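Local structure of alpha-/beta-galactoside alpha-2,3-sialyltransferase (Photobacterium phosphoreum, 2ZWI) at residues Phe326-Tyr340 with Met355-Ile369. The protein probably transfers sialic acid to galactosides in alpha-2,3 linkage, and binds cytidine-5'-monophosphate and zinc. Sequence-based numbering, arbitrary orientation.
Sequences FFSLPNTVENKFIFY and MIELNIVNRNDVKLI
Ile338 to Tyr340 lie alongside Val366 to Leu368, in register and parallel, and helix 350-357 makes the crossover between the two strands: a beta-alpha-beta unit at the margin of the parallel sheet in the nucleotide-binding half of a GT-B glycosyltransferase, and a worked example of how a crossover adds the edge strand of an open parallel sheet. Ile338 N donates to Asp365 O and Ile338 O accepts from Lys367 N (2.9 Å); Tyr340 N then donates to Lys367 O (3.0 Å), and Tyr340 O accepts from Ile369 N.

Apolar packing joins the crossover to the strand and to the short helix 325-328 before it. Met355 bends at its last torsion (chi3 84°), which turns its methyl CE against both Ile338 CD1, 3.5 Å away, and Phe326 CB. Its sulfur lies in the plane of the Tyr340 ring, at the hydroxyl end of the edge, with SD 3.2 Å from Tyr340 OH; this buried hydroxyl has no hydrogen-bonding partner in the model. The same sulfur meets the Phe327 ring obliquely, making a second Met-aromatic contact. Ile360 CD1 sits over one face of Phe327 in a CH-pi contact, offset toward the rim. Phe327 comes just after the CMP-binding residues Ser323 and Ser324, and this packing sets the crossover beside the nucleotide site, the Phe327 side chain being about 7 Å from the bound CMP (nearest atoms).

Polar contacts lie at the start of the pairing, where one water donates to Asn335 O and to Asp365 OD2 (2.6 Å) while accepting from Asn362 N.

On the sheet face bearing Phe339 and Lys367, helix 249-259 packs against the phenylalanine. Lys367 turns at chi2 and chi4, carrying NZ back to Asn364 O (2.9 Å), while its CB stands 3.5 Å from the centroid of the Phe339 ring, only 12° off the normal.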
ATOM      1  N   PHE A 326      -2.773  -9.090  -0.993  1.00 13.37           N
ATOM      2  CA  PHE A 326      -3.537  -9.797   0.037  1.00 13.85           C
ATOM      3  C   PHE A 326      -3.656  -9.026   1.358  1.00 14.15           C
ATOM      4  O   PHE A 326      -4.543  -9.325   2.146  1.00 14.23           O
ATOM      5  CB  PHE A 326      -2.954 -11.192   0.305  1.00 14.32           C
ATOM      6  CG  PHE A 326      -2.998 -12.126  -0.886  1.00 14.98           C
ATOM      7  CD1 PHE A 326      -4.148 -12.872  -1.171  1.00 15.23           C
ATOM      8  CD2 PHE A 326      -1.879 -12.285  -1.701  1.00 13.58           C
ATOM      9  CE1 PHE A 326      -4.180 -13.762  -2.265  1.00 14.90           C
ATOM     10  CE2 PHE A 326      -1.897 -13.165  -2.787  1.00 13.33           C
ATOM     11  CZ  PHE A 326      -3.052 -13.903  -3.079  1.00 14.06           C
ATOM     12  N   PHE A 327      -2.772  -8.048   1.596  1.00 14.19           N
ATOM     13  CA  PHE A 327      -2.814  -7.211   2.812  1.00 14.44           C
ATOM     14  C   PHE A 327      -3.938  -6.173   2.815  1.00 15.06           C
ATOM     15  O   PHE A 327      -4.420  -5.781   3.883  1.00 15.90           O
ATOM     16  CB  PHE A 327      -1.475  -6.504   3.041  1.00 13.89           C
ATOM     17  CG  PHE A 327      -0.390  -7.406   3.560  1.00 14.15           C
ATOM     18  CD1 PHE A 327      -0.137  -7.495   4.929  1.00 13.45           C
ATOM     19  CD2 PHE A 327       0.384  -8.166   2.684  1.00 11.77           C
ATOM     20  CE1 PHE A 327       0.870  -8.337   5.412  1.00 12.99           C
ATOM     21  CE2 PHE A 327       1.394  -9.010   3.166  1.00 13.59           C
ATOM     22  CZ  PHE A 327       1.632  -9.091   4.526  1.00 12.35           C
ATOM     23  N   SER A 328      -4.342  -5.711   1.637  1.00 15.21           N
ATOM     24  CA  SER A 328      -5.418  -4.715   1.545  1.00 16.07           C
ATOM     25  C   SER A 328      -6.762  -5.327   1.151  1.00 16.03           C
ATOM     26  O   SER A 328      -7.798  -4.652   1.184  1.00 15.93           O
ATOM     27  CB  SER A 328      -5.041  -3.589   0.582  1.00 15.83           C
ATOM     28  OG  SER A 328      -4.812  -4.090  -0.717  1.00 18.24           O
ATOM     29  N   LEU A 329      -6.740  -6.603   0.777  1.00 15.81           N
ATOM     30  CA  LEU A 329      -7.942  -7.302   0.365  1.00 16.41           C
ATOM     31  C   LEU A 329      -8.912  -7.413   1.539  1.00 16.03           C
ATOM     32  O   LEU A 329      -8.514  -7.830   2.624  1.00 15.65           O
ATOM     33  CB  LEU A 329      -7.576  -8.695  -0.150  1.00 17.17           C
ATOM     34  CG  LEU A 329      -8.619  -9.488  -0.924  1.00 18.46           C
ATOM     35  CD1 LEU A 329      -8.943  -8.801  -2.233  1.00 21.46           C
ATOM     36  CD2 LEU A 329      -8.106 -10.879  -1.168  1.00 20.49           C
ATOM     37  N   PRO A 330     -10.182  -7.010   1.338  1.00 16.05           N
ATOM     38  CA  PRO A 330     -11.170  -7.194   2.411  1.00 15.69           C
ATOM     39  C   PRO A 330     -11.327  -8.666   2.796  1.00 15.88           C
ATOM     40  O   PRO A 330     -11.261  -9.542   1.925  1.00 15.70           O
ATOM     41  CB  PRO A 330     -12.457  -6.650   1.790  1.00 15.98           C
ATOM     42  CG  PRO A 330     -11.965  -5.656   0.733  1.00 16.58           C
ATOM     43  CD  PRO A 330     -10.760  -6.327   0.163  1.00 15.87           C
ATOM     44  N   ASN A 331     -11.511  -8.937   4.089  1.00 15.70           N
ATOM     45  CA  ASN A 331     -11.558 -10.320   4.594  1.00 15.58           C
ATOM     46  C   ASN A 331     -12.848 -11.088   4.264  1.00 15.35           C
ATOM     47  O   ASN A 331     -12.962 -12.270   4.581  1.00 14.49           O
ATOM     48  CB  ASN A 331     -11.236 -10.382   6.105  1.00 15.94           C
ATOM     49  CG  ASN A 331     -12.237  -9.615   6.970  1.00 16.71           C
ATOM     50  OD1 ASN A 331     -11.923  -9.224   8.100  1.00 17.71           O
ATOM     51  ND2 ASN A 331     -13.436  -9.402   6.454  1.00 17.29           N
ATOM     52  N   THR A 332     -13.801 -10.405   3.622  1.00 14.78           N
ATOM     53  CA  THR A 332     -15.031 -11.020   3.095  1.00 14.61           C
ATOM     54  C   THR A 332     -14.757 -11.822   1.822  1.00 14.55           C
ATOM     55  O   THR A 332     -15.541 -12.698   1.456  1.00 14.78           O
ATOM     56  CB  THR A 332     -16.080  -9.945   2.713  1.00 14.55           C
ATOM     57  OG1 THR A 332     -15.432  -8.944   1.933  1.00 13.74           O
ATOM     58  CG2 THR A 332     -16.679  -9.289   3.952  1.00 14.84           C
ATOM     59  N   VAL A 333     -13.677 -11.502   1.114  1.00 14.76           N
ATOM     60  CA  VAL A 333     -13.297 -12.321  -0.043  1.00 14.83           C
ATOM     61  C   VAL A 333     -12.499 -13.551   0.404  1.00 14.50           C
ATOM     62  O   VAL A 333     -11.525 -13.438   1.140  1.00 14.92           O
ATOM     63  CB  VAL A 333     -12.687 -11.493  -1.256  1.00 15.08           C
ATOM     64  CG1 VAL A 333     -12.290 -10.083  -0.850  1.00 16.66           C
ATOM     65  CG2 VAL A 333     -11.571 -12.234  -2.001  1.00 15.39           C
ATOM     66  N   GLU A 334     -12.957 -14.723  -0.002  1.00 14.35           N
ATOM     67  CA  GLU A 334     -12.310 -15.979   0.373  1.00 14.90           C
ATOM     68  C   GLU A 334     -10.919 -16.123  -0.250  1.00 14.09           C
ATOM     69  O   GLU A 334     -10.760 -15.977  -1.456  1.00 13.72           O
ATOM     70  CB  GLU A 334     -13.186 -17.160  -0.033  1.00 14.74           C
ATOM     71  CG  GLU A 334     -12.561 -18.531   0.293  1.00 16.77           C
ATOM     72  CD  GLU A 334     -13.241 -19.694  -0.423  1.00 17.58           C
ATOM     73  OE1 GLU A 334     -14.089 -19.461  -1.315  1.00 22.10           O
ATOM     74  OE2 GLU A 334     -12.913 -20.855  -0.097  1.00 21.75           O
ATOM     75  N   ASN A 335      -9.919 -16.419   0.578  1.00 14.00           N
ATOM     76  CA  ASN A 335      -8.578 -16.730   0.090  1.00 14.12           C
ATOM     77  C   ASN A 335      -8.406 -18.251  -0.008  1.00 13.92           C
ATOM     78  O   ASN A 335      -8.364 -18.927   1.013  1.00 14.78           O
ATOM     79  CB  ASN A 335      -7.530 -16.134   1.034  1.00 14.46           C
ATOM     80  CG  ASN A 335      -6.109 -16.201   0.478  1.00 15.74           C
ATOM     81  OD1 ASN A 335      -5.154 -15.888   1.184  1.00 20.68           O
ATOM     82  ND2 ASN A 335      -5.963 -16.610  -0.772  1.00 16.78           N
ATOM     83  N   LYS A 336      -8.318 -18.785  -1.224  1.00 12.92           N
ATOM     84  CA  LYS A 336      -8.251 -20.233  -1.402  1.00 12.21           C
ATOM     85  C   LYS A 336      -6.866 -20.853  -1.185  1.00 11.70           C
ATOM     86  O   LYS A 336      -6.765 -21.988  -0.720  1.00 11.12           O
ATOM     87  CB  LYS A 336      -8.833 -20.660  -2.760  1.00 12.58           C
ATOM     88  CG  LYS A 336     -10.342 -20.456  -2.872  1.00 11.83           C
ATOM     89  CD  LYS A 336     -10.903 -21.206  -4.059  1.00 13.27           C
ATOM     90  CE  LYS A 336     -12.386 -20.962  -4.234  1.00 13.73           C
ATOM     91  NZ  LYS A 336     -13.178 -21.471  -3.103  1.00 15.46           N
ATOM     92  N   PHE A 337      -5.810 -20.111  -1.526  1.00 11.36           N
ATOM     93  CA  PHE A 337      -4.423 -20.583  -1.407  1.00 11.14           C
ATOM     94  C   PHE A 337      -3.461 -19.432  -1.700  1.00 11.12           C
ATOM     95  O   PHE A 337      -3.802 -18.528  -2.462  1.00 10.81           O
ATOM     96  CB  PHE A 337      -4.141 -21.757  -2.370  1.00 11.57           C
ATOM     97  CG  PHE A 337      -4.453 -21.459  -3.822  1.00 11.33           C
ATOM     98  CD1 PHE A 337      -3.514 -20.829  -4.639  1.00 10.28           C
ATOM     99  CD2 PHE A 337      -5.689 -21.801  -4.367  1.00 11.85           C
ATOM    100  CE1 PHE A 337      -3.799 -20.545  -5.972  1.00 10.99           C
ATOM    101  CE2 PHE A 337      -5.982 -21.520  -5.700  1.00 10.84           C
ATOM    102  CZ  PHE A 337      -5.030 -20.891  -6.502  1.00 11.48           C
ATOM    103  N   ILE A 338      -2.282 -19.448  -1.077  1.00 10.58           N
ATOM    104  CA  ILE A 338      -1.185 -18.565  -1.492  1.00 10.38           C
ATOM    105  C   ILE A 338       0.097 -19.376  -1.664  1.00 10.85           C
ATOM    106  O   ILE A 338       0.474 -20.148  -0.777  1.00 10.83           O
ATOM    107  CB  ILE A 338      -0.917 -17.392  -0.503  1.00 10.97           C
ATOM    108  CG1 ILE A 338      -2.200 -16.613  -0.180  1.00 10.06           C
ATOM    109  CG2 ILE A 338       0.117 -16.434  -1.084  1.00  9.57           C
ATOM    110  CD1 ILE A 338      -1.967 -15.438   0.803  1.00 10.51           C
ATOM    111  N   PHE A 339       0.750 -19.214  -2.813  1.00 10.72           N
ATOM    112  CA  PHE A 339       2.045 -19.839  -3.058  1.00 11.82           C
ATOM    113  C   PHE A 339       3.167 -18.853  -2.838  1.00 12.30           C
ATOM    114  O   PHE A 339       3.101 -17.700  -3.272  1.00 11.99           O
ATOM    115  CB  PHE A 339       2.152 -20.429  -4.465  1.00 11.29           C
ATOM    116  CG  PHE A 339       1.516 -21.786  -4.597  1.00 12.49           C
ATOM    117  CD1 PHE A 339       2.304 -22.933  -4.691  1.00 12.90           C
ATOM    118  CD2 PHE A 339       0.129 -21.917  -4.602  1.00 12.25           C
ATOM    119  CE1 PHE A 339       1.716 -24.195  -4.798  1.00 12.61           C
ATOM    120  CE2 PHE A 339      -0.463 -23.169  -4.699  1.00 13.19           C
ATOM    121  CZ  PHE A 339       0.327 -24.309  -4.806  1.00 12.09           C
ATOM    122  N   TYR A 340       4.202 -19.338  -2.173  1.00 13.44           N
ATOM    123  CA  TYR A 340       5.374 -18.541  -1.867  1.00 14.97           C
ATOM    124  C   TYR A 340       6.632 -19.192  -2.446  1.00 16.55           C
ATOM    125  O   TYR A 340       6.760 -20.416  -2.459  1.00 16.77           O
ATOM    126  CB  TYR A 340       5.532 -18.421  -0.353  1.00 14.00           C
ATOM    127  CG  TYR A 340       4.362 -17.788   0.372  1.00 14.00           C
ATOM    128  CD1 TYR A 340       3.287 -18.563   0.819  1.00 12.83           C
ATOM    129  CD2 TYR A 340       4.332 -16.409   0.617  1.00 12.93           C
ATOM    130  CE1 TYR A 340       2.213 -17.980   1.506  1.00 13.40           C
ATOM    131  CE2 TYR A 340       3.269 -15.820   1.298  1.00 12.89           C
ATOM    132  CZ  TYR A 340       2.217 -16.611   1.742  1.00 13.86           C
ATOM    133  OH  TYR A 340       1.168 -16.032   2.424  1.00 12.67           O
ATOM    134  N   MET A 355       1.493 -13.166   7.492  1.00 11.54           N
ATOM    135  CA  MET A 355       0.218 -13.366   6.792  1.00 12.18           C
ATOM    136  C   MET A 355      -0.661 -14.375   7.535  1.00 11.96           C
ATOM    137  O   MET A 355      -1.883 -14.206   7.611  1.00 11.63           O
ATOM    138  CB  MET A 355       0.442 -13.742   5.326  1.00 12.09           C
ATOM    139  CG  MET A 355       1.020 -12.564   4.508  1.00 12.55           C
ATOM    140  SD  MET A 355       1.427 -12.900   2.778  1.00 14.00           S
ATOM    141  CE  MET A 355      -0.174 -12.680   2.011  1.00 14.10           C
ATOM    142  N   ILE A 356      -0.041 -15.399   8.119  1.00 12.33           N
ATOM    143  CA  ILE A 356      -0.789 -16.321   8.988  1.00 12.49           C
ATOM    144  C   ILE A 356      -1.311 -15.606  10.240  1.00 12.76           C
ATOM    145  O   ILE A 356      -2.503 -15.706  10.565  1.00 12.47           O
ATOM    146  CB  ILE A 356       0.037 -17.582   9.345  1.00 12.10           C
ATOM    147  CG1 ILE A 356       0.135 -18.507   8.126  1.00 12.17           C
ATOM    148  CG2 ILE A 356      -0.566 -18.320  10.545  1.00 11.91           C
ATOM    149  CD1 ILE A 356       1.265 -19.560   8.232  1.00 12.95           C
ATOM    150  N   GLU A 357      -0.432 -14.870  10.921  1.00 13.34           N
ATOM    151  CA  GLU A 357      -0.803 -14.149  12.156  1.00 14.67           C
ATOM    152  C   GLU A 357      -1.950 -13.155  11.973  1.00 14.44           C
ATOM    153  O   GLU A 357      -2.782 -12.983  12.876  1.00 14.60           O
ATOM    154  CB  GLU A 357       0.408 -13.441  12.773  1.00 15.27           C
ATOM    155  CG  GLU A 357       1.487 -14.387  13.294  1.00 19.35           C
ATOM    156  CD  GLU A 357       0.958 -15.365  14.337  1.00 24.25           C
ATOM    157  OE1 GLU A 357       1.111 -16.593  14.151  1.00 26.18           O
ATOM    158  OE2 GLU A 357       0.368 -14.896  15.333  1.00 27.68           O
ATOM    159  N   LEU A 358      -2.001 -12.523  10.801  1.00 13.55           N
ATOM    160  CA  LEU A 358      -3.056 -11.561  10.460  1.00 13.50           C
ATOM    161  C   LEU A 358      -4.326 -12.201   9.908  1.00 13.88           C
ATOM    162  O   LEU A 358      -5.267 -11.502   9.520  1.00 13.78           O
ATOM    163  CB  LEU A 358      -2.522 -10.546   9.446  1.00 12.63           C
ATOM    164  CG  LEU A 358      -1.548  -9.516  10.023  1.00 10.97           C
ATOM    165  CD1 LEU A 358      -0.825  -8.821   8.898  1.00  9.88           C
ATOM    166  CD2 LEU A 358      -2.305  -8.510  10.870  1.00  9.70           C
ATOM    167  N   ASN A 359      -4.338 -13.530   9.869  1.00 14.47           N
ATOM    168  CA  ASN A 359      -5.452 -14.304   9.322  1.00 15.46           C
ATOM    169  C   ASN A 359      -5.790 -13.921   7.880  1.00 15.02           C
ATOM    170  O   ASN A 359      -6.946 -13.949   7.473  1.00 14.94           O
ATOM    171  CB  ASN A 359      -6.683 -14.211  10.241  1.00 16.23           C
ATOM    172  CG  ASN A 359      -6.369 -14.623  11.659  1.00 18.29           C
ATOM    173  OD1 ASN A 359      -6.266 -15.811  11.963  1.00 23.05           O
ATOM    174  ND2 ASN A 359      -6.202 -13.642  12.541  1.00 22.83           N
ATOM    175  N   ILE A 360      -4.760 -13.547   7.124  1.00 14.73           N
ATOM    176  CA  ILE A 360      -4.888 -13.283   5.696  1.00 14.73           C
ATOM    177  C   ILE A 360      -5.061 -14.623   4.965  1.00 14.63           C
ATOM    178  O   ILE A 360      -5.748 -14.714   3.948  1.00 14.73           O
ATOM    179  CB  ILE A 360      -3.653 -12.490   5.168  1.00 14.56           C
ATOM    180  CG1 ILE A 360      -3.705 -11.038   5.687  1.00 15.07           C
ATOM    181  CG2 ILE A 360      -3.591 -12.518   3.638  1.00 15.52           C
ATOM    182  CD1 ILE A 360      -2.405 -10.263   5.533  1.00 14.79           C
ATOM    183  N   VAL A 361      -4.429 -15.656   5.516  1.00 14.59           N
ATOM    184  CA  VAL A 361      -4.435 -16.988   4.938  1.00 14.22           C
ATOM    185  C   VAL A 361      -4.393 -18.014   6.064  1.00 15.42           C
ATOM    186  O   VAL A 361      -3.671 -17.839   7.053  1.00 15.25           O
ATOM    187  CB  VAL A 361      -3.230 -17.175   3.956  1.00 14.65           C
ATOM    188  CG1 VAL A 361      -1.879 -17.008   4.679  1.00 11.78           C
ATOM    189  CG2 VAL A 361      -3.314 -18.509   3.180  1.00 12.38           C
ATOM    190  N   ASN A 362      -5.207 -19.061   5.924  1.00 16.23           N
ATOM    191  CA  ASN A 362      -5.159 -20.226   6.803  0.50 16.43           C
ATOM    192  C   ASN A 362      -3.801 -20.905   6.642  1.00 17.09           C
ATOM    193  O   ASN A 362      -3.308 -21.035   5.520  1.00 17.07           O
ATOM    194  CB  ASN A 362      -6.289 -21.194   6.426  0.50 16.21           C
ATOM    195  CG  ASN A 362      -6.576 -22.233   7.501  0.50 15.64           C
ATOM    196  OD1 ASN A 362      -7.603 -22.176   8.172  0.50 15.56           O
ATOM    197  ND2 ASN A 362      -5.684 -23.195   7.653  0.50 13.95           N
ATOM    198  N   ARG A 363      -3.206 -21.329   7.754  1.00 17.59           N
ATOM    199  CA  ARG A 363      -1.939 -22.063   7.760  1.00 19.45           C
ATOM    200  C   ARG A 363      -1.971 -23.288   6.825  1.00 18.86           C
ATOM    201  O   ARG A 363      -0.967 -23.626   6.197  1.00 18.88           O
ATOM    202  CB  ARG A 363      -1.589 -22.485   9.202  1.00 19.40           C
ATOM    203  CG  ARG A 363      -0.264 -23.238   9.360  1.00 22.05           C
ATOM    204  CD  ARG A 363      -0.011 -23.647  10.820  1.00 22.09           C
ATOM    205  NE  ARG A 363       0.776 -22.646  11.545  1.00 27.38           N
ATOM    206  CZ  ARG A 363       0.270 -21.651  12.269  1.00 27.93           C
ATOM    207  NH1 ARG A 363      -1.051 -21.494  12.377  1.00 27.68           N
ATOM    208  NH2 ARG A 363       1.096 -20.804  12.881  1.00 28.94           N
ATOM    209  N   ASN A 364      -3.130 -23.934   6.739  1.00 18.83           N
ATOM    210  CA  ASN A 364      -3.339 -25.062   5.834  1.00 19.12           C
ATOM    211  C   ASN A 364      -3.414 -24.712   4.341  1.00 18.75           C
ATOM    212  O   ASN A 364      -3.334 -25.605   3.500  1.00 18.59           O
ATOM    213  CB  ASN A 364      -4.595 -25.842   6.233  1.00 19.43           C
ATOM    214  CG  ASN A 364      -4.427 -26.588   7.545  1.00 21.72           C
ATOM    215  OD1 ASN A 364      -3.304 -26.881   7.980  1.00 23.41           O
ATOM    216  ND2 ASN A 364      -5.545 -26.896   8.184  1.00 23.14           N
ATOM    217  N   ASP A 365      -3.590 -23.430   4.026  1.00 18.30           N
ATOM    218  CA  ASP A 365      -3.717 -22.959   2.640  1.00 17.68           C
ATOM    219  C   ASP A 365      -2.432 -22.313   2.115  1.00 17.35           C
ATOM    220  O   ASP A 365      -2.368 -21.880   0.955  1.00 16.99           O
ATOM    221  CB  ASP A 365      -4.910 -22.001   2.509  1.00 17.75           C
ATOM    222  CG  ASP A 365      -6.239 -22.652   2.893  1.00 18.29           C
ATOM    223  OD1 ASP A 365      -6.401 -23.866   2.676  1.00 19.75           O
ATOM    224  OD2 ASP A 365      -7.130 -21.948   3.407  1.00 19.73           O
ATOM    225  N   VAL A 366      -1.416 -22.265   2.974  1.00 16.82           N
ATOM    226  CA  VAL A 366      -0.074 -21.821   2.609  1.00 16.93           C
ATOM    227  C   VAL A 366       0.691 -22.935   1.874  1.00 17.39           C
ATOM    228  O   VAL A 366       0.880 -24.035   2.404  1.00 16.96           O
ATOM    229  CB  VAL A 366       0.740 -21.385   3.858  1.00 17.23           C
ATOM    230  CG1 VAL A 366       2.201 -21.093   3.469  1.00 16.28           C
ATOM    231  CG2 VAL A 366       0.088 -20.174   4.554  1.00 16.16           C
ATOM    232  N   LYS A 367       1.145 -22.633   0.663  1.00 17.99           N
ATOM    233  CA  LYS A 367       1.845 -23.610  -0.158  1.00 19.05           C
ATOM    234  C   LYS A 367       3.163 -23.035  -0.685  1.00 19.45           C
ATOM    235  O   LYS A 367       3.316 -21.817  -0.820  1.00 18.92           O
ATOM    236  CB  LYS A 367       0.927 -24.072  -1.306  1.00 19.34           C
ATOM    237  CG  LYS A 367      -0.142 -25.148  -0.917  1.00 21.05           C
ATOM    238  CD  LYS A 367      -1.270 -24.574  -0.063  1.00 21.74           C
ATOM    239  CE  LYS A 367      -2.376 -25.559   0.303  1.00 21.58           C
ATOM    240  NZ  LYS A 367      -1.971 -26.685   1.201  1.00 22.24           N
ATOM    241  N   LEU A 368       4.122 -23.915  -0.957  1.00 20.07           N
ATOM    242  CA  LEU A 368       5.409 -23.512  -1.524  0.50 20.58           C
ATOM    243  C   LEU A 368       5.476 -23.917  -2.991  1.00 20.90           C
ATOM    244  O   LEU A 368       4.905 -24.931  -3.380  1.00 20.62           O
ATOM    245  CB  LEU A 368       6.578 -24.156  -0.766  0.50 20.71           C
ATOM    246  CG  LEU A 368       6.749 -23.951   0.740  0.50 20.88           C
ATOM    247  CD1 LEU A 368       6.093 -25.088   1.495  0.50 21.82           C
ATOM    248  CD2 LEU A 368       8.222 -23.878   1.091  0.50 20.98           C
ATOM    249  N   ILE A 369       6.185 -23.131  -3.799  1.00 21.72           N
ATOM    250  CA  ILE A 369       6.311 -23.424  -5.230  1.00 23.16           C
ATOM    251  C   ILE A 369       7.010 -24.777  -5.463  1.00 24.40           C
ATOM    252  O   ILE A 369       6.761 -25.453  -6.464  1.00 24.53           O
ATOM    253  CB  ILE A 369       6.991 -22.258  -6.013  1.00 23.05           C
ATOM    254  CG1 ILE A 369       6.082 -21.020  -6.023  1.00 22.62           C
ATOM    255  CG2 ILE A 369       7.311 -22.674  -7.437  1.00 22.73           C
ATOM    256  CD1 ILE A 369       6.783 -19.699  -6.390  1.00 22.64           C
TER
HETATM  257  O   HOH W   1      -6.927 -19.369   3.546  1.00 17.83           O